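Local atomic coordinates of oxygenase-reductase (PDB entry 4OSP), a protein that carries a C-terminal SDR-family ketoreductase domain that binds NADP and probably reduces the C-6 ketone of angucyclinones in urdamycin biosynthesis. Residues 112-117 against 121-126. Sequence-based numbering, arbitrary orientation.
Sequences GGVAPE and PELFDR
Leu123 meets Gly112 and Val114 through its two methyl groups, and these touches make up the whole contact. In the first turn of helix 121-142, Pro121 offers its carbonyl O to Asp125 N at 3.2 Å. One residue on, Glu122 O accepts Arg126 N at 2.9 Å. Leu123 follows, pointing from the helix at the loop. Its CG lies anti to the backbone N (chi1 169°), and CD2 continues the extended line away from CA. CD2 therefore reaches Val114, lying 4.4 Å from Val114 CB and at nearly the same range from Val114 CG1. The other methyl, CD1, approaches the backbone of Gly112, 4.4 Å from Gly112 CA. The leucine fork thus spans two loop residues with Gly113 between them. Gly113 has a positive phi of 61°, a bend that suits glycine. Both distances are loose, and the two segments bury just 98 Å² between them. The loop is also held by Glu167, whose carboxylate accepts the N-H groups of Gly112 and Gly113, one on each oxygen. Phe124 and Asp125 turn to the second subunit, where the ring meets Phe137 of that subunit edge-to-face and OD1 forms a salt bridge with Lys133 of that subunit. Arg126, an NADP-binding residue in this protein, takes no part in the leucine contact. The contact sits at the surface, where the loop after strand 103-106 turns back onto the start of the next helix. This is a strand-loop-helix connection of the Rossmann fold in the SDR family. In such enzymes the helix that follows this strand commonly joins the subunit interface, as helix 121-142 does here.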
ATOM      1  N   GLY B 112     -23.565   8.985   0.219  1.00 49.11           N
ATOM      2  CA  GLY B 112     -24.560   8.889  -0.855  1.00 55.87           C
ATOM      3  C   GLY B 112     -25.801   8.106  -0.460  1.00 60.03           C
ATOM      4  O   GLY B 112     -26.921   8.533  -0.742  1.00 63.75           O
ATOM      5  N   GLY B 113     -25.595   6.954   0.182  1.00 60.41           N
ATOM      6  CA  GLY B 113     -26.691   6.112   0.674  1.00 61.62           C
ATOM      7  C   GLY B 113     -27.617   5.612  -0.423  1.00 61.57           C
ATOM      8  O   GLY B 113     -28.837   5.762  -0.333  1.00 62.70           O
ATOM      9  N   VAL B 114     -27.028   5.018  -1.457  1.00 62.07           N
ATOM     10  CA  VAL B 114     -27.762   4.540  -2.633  1.00 58.38           C
ATOM     11  C   VAL B 114     -26.967   3.395  -3.297  1.00 58.34           C
ATOM     12  O   VAL B 114     -25.727   3.401  -3.287  1.00 57.46           O
ATOM     13  CB  VAL B 114     -28.040   5.710  -3.627  1.00 55.23           C
ATOM     14  CG1 VAL B 114     -27.910   5.274  -5.074  1.00 53.33           C
ATOM     15  CG2 VAL B 114     -29.407   6.333  -3.375  1.00 54.72           C
ATOM     16  N   ALA B 115     -27.684   2.403  -3.831  1.00 56.88           N
ATOM     17  CA  ALA B 115     -27.071   1.317  -4.612  1.00 53.87           C
ATOM     18  C   ALA B 115     -26.422   1.867  -5.891  1.00 53.67           C
ATOM     19  O   ALA B 115     -26.902   2.861  -6.451  1.00 48.91           O
ATOM     20  CB  ALA B 115     -28.111   0.257  -4.954  1.00 52.41           C
ATOM     21  N   PRO B 116     -25.328   1.223  -6.361  1.00 54.49           N
ATOM     22  CA  PRO B 116     -24.595   1.747  -7.533  1.00 53.76           C
ATOM     23  C   PRO B 116     -25.482   1.943  -8.768  1.00 51.85           C
ATOM     24  O   PRO B 116     -25.123   2.700  -9.682  1.00 52.86           O
ATOM     25  CB  PRO B 116     -23.512   0.682  -7.798  1.00 51.39           C
ATOM     26  CG  PRO B 116     -23.855  -0.484  -6.924  1.00 53.12           C
ATOM     27  CD  PRO B 116     -24.668   0.039  -5.782  1.00 53.05           C
ATOM     28  N   GLU B 117     -26.636   1.285  -8.783  1.00 52.13           N
ATOM     29  CA  GLU B 117     -27.554   1.392  -9.912  1.00 52.42           C
ATOM     30  C   GLU B 117     -28.448   2.632  -9.837  1.00 52.38           C
ATOM     31  O   GLU B 117     -28.877   3.149 -10.869  1.00 52.01           O
ATOM     32  CB  GLU B 117     -28.389   0.118 -10.064  1.00 51.86           C
ATOM     33  CG  GLU B 117     -27.647  -1.035 -10.736  1.00 51.60           C
ATOM     34  CD  GLU B 117     -26.873  -1.912  -9.754  1.00 51.20           C
ATOM     35  OE1 GLU B 117     -27.005  -1.709  -8.527  1.00 48.99           O
ATOM     36  OE2 GLU B 117     -26.137  -2.815 -10.216  1.00 49.98           O
ATOM     37  N   PRO B 121     -26.434  11.295 -12.248  1.00 35.60           N
ATOM     38  CA  PRO B 121     -25.457  12.340 -12.568  1.00 36.46           C
ATOM     39  C   PRO B 121     -25.484  13.540 -11.603  1.00 37.45           C
ATOM     40  O   PRO B 121     -24.455  14.196 -11.418  1.00 37.12           O
ATOM     41  CB  PRO B 121     -25.864  12.771 -13.982  1.00 35.12           C
ATOM     42  CG  PRO B 121     -26.453  11.539 -14.579  1.00 34.88           C
ATOM     43  CD  PRO B 121     -27.157  10.834 -13.451  1.00 34.48           C
ATOM     44  N   GLU B 122     -26.644  13.809 -10.998  1.00 39.46           N
ATOM     45  CA  GLU B 122     -26.806  14.919 -10.052  1.00 40.04           C
ATOM     46  C   GLU B 122     -26.139  14.607  -8.724  1.00 39.11           C
ATOM     47  O   GLU B 122     -25.343  15.398  -8.218  1.00 40.92           O
ATOM     48  CB  GLU B 122     -28.290  15.220  -9.815  1.00 44.35           C
ATOM     49  CG  GLU B 122     -29.023  15.813 -11.016  1.00 51.14           C
ATOM     50  CD  GLU B 122     -29.247  14.815 -12.155  1.00 54.20           C
ATOM     51  OE1 GLU B 122     -29.263  13.584 -11.902  1.00 54.45           O
ATOM     52  OE2 GLU B 122     -29.415  15.268 -13.312  1.00 56.82           O
ATOM     53  N   LEU B 123     -26.485  13.457  -8.155  1.00 36.64           N
ATOM     54  CA  LEU B 123     -25.908  13.000  -6.896  1.00 35.12           C
ATOM     55  C   LEU B 123     -24.388  12.865  -7.000  1.00 34.72           C
ATOM     56  O   LEU B 123     -23.663  13.174  -6.049  1.00 34.72           O
ATOM     57  CB  LEU B 123     -26.529  11.659  -6.487  1.00 34.37           C
ATOM     58  CG  LEU B 123     -25.881  10.883  -5.341  1.00 35.42           C
ATOM     59  CD1 LEU B 123     -26.049  11.600  -4.005  1.00 34.42           C
ATOM     60  CD2 LEU B 123     -26.439   9.469  -5.275  1.00 36.75           C
ATOM     61  N   PHE B 124     -23.911  12.399  -8.153  1.00 34.99           N
ATOM     62  CA  PHE B 124     -22.482  12.253  -8.370  1.00 35.44           C
ATOM     63  C   PHE B 124     -21.818  13.632  -8.254  1.00 36.10           C
ATOM     64  O   PHE B 124     -20.864  13.815  -7.479  1.00 33.89           O
ATOM     65  CB  PHE B 124     -22.195  11.622  -9.739  1.00 34.63           C
ATOM     66  CG  PHE B 124     -20.743  11.268  -9.954  1.00 32.67           C
ATOM     67  CD1 PHE B 124     -20.250  10.022  -9.570  1.00 32.49           C
ATOM     68  CD2 PHE B 124     -19.872  12.176 -10.534  1.00 31.45           C
ATOM     69  CE1 PHE B 124     -18.916   9.693  -9.763  1.00 32.59           C
ATOM     70  CE2 PHE B 124     -18.536  11.852 -10.731  1.00 32.26           C
ATOM     71  CZ  PHE B 124     -18.057  10.609 -10.344  1.00 31.57           C
ATOM     72  N   ASP B 125     -22.354  14.594  -9.010  1.00 35.47           N
ATOM     73  CA  ASP B 125     -21.921  15.986  -8.942  1.00 34.52           C
ATOM     74  C   ASP B 125     -21.925  16.502  -7.506  1.00 34.50           C
ATOM     75  O   ASP B 125     -20.986  17.176  -7.079  1.00 35.03           O
ATOM     76  CB  ASP B 125     -22.828  16.863  -9.810  1.00 34.06           C
ATOM     77  CG  ASP B 125     -22.627  16.627 -11.299  1.00 35.48           C
ATOM     78  OD1 ASP B 125     -21.734  15.844 -11.670  1.00 35.63           O
ATOM     79  OD2 ASP B 125     -23.365  17.224 -12.106  1.00 36.31           O
ATOM     80  N   ARG B 126     -22.969  16.158  -6.760  1.00 33.53           N
ATOM     81  CA  ARG B 126     -23.136  16.652  -5.398  1.00 36.94           C
ATOM     82  C   ARG B 126     -22.020  16.127  -4.489  1.00 35.55           C
ATOM     83  O   ARG B 126     -21.407  16.894  -3.743  1.00 37.27           O
ATOM     84  CB  ARG B 126     -24.525  16.267  -4.856  1.00 41.00           C
ATOM     85  CG  ARG B 126     -24.705  16.440  -3.348  1.00 48.42           C
ATOM     86  CD  ARG B 126     -25.450  17.723  -3.001  1.00 54.87           C
ATOM     87  NE  ARG B 126     -24.913  18.371  -1.799  1.00 62.57           N
ATOM     88  CZ  ARG B 126     -24.920  19.689  -1.586  1.00 66.38           C
ATOM     89  NH1 ARG B 126     -25.440  20.516  -2.490  1.00 66.19           N
ATOM     90  NH2 ARG B 126     -24.402  20.187  -0.469  1.00 67.24           N
TER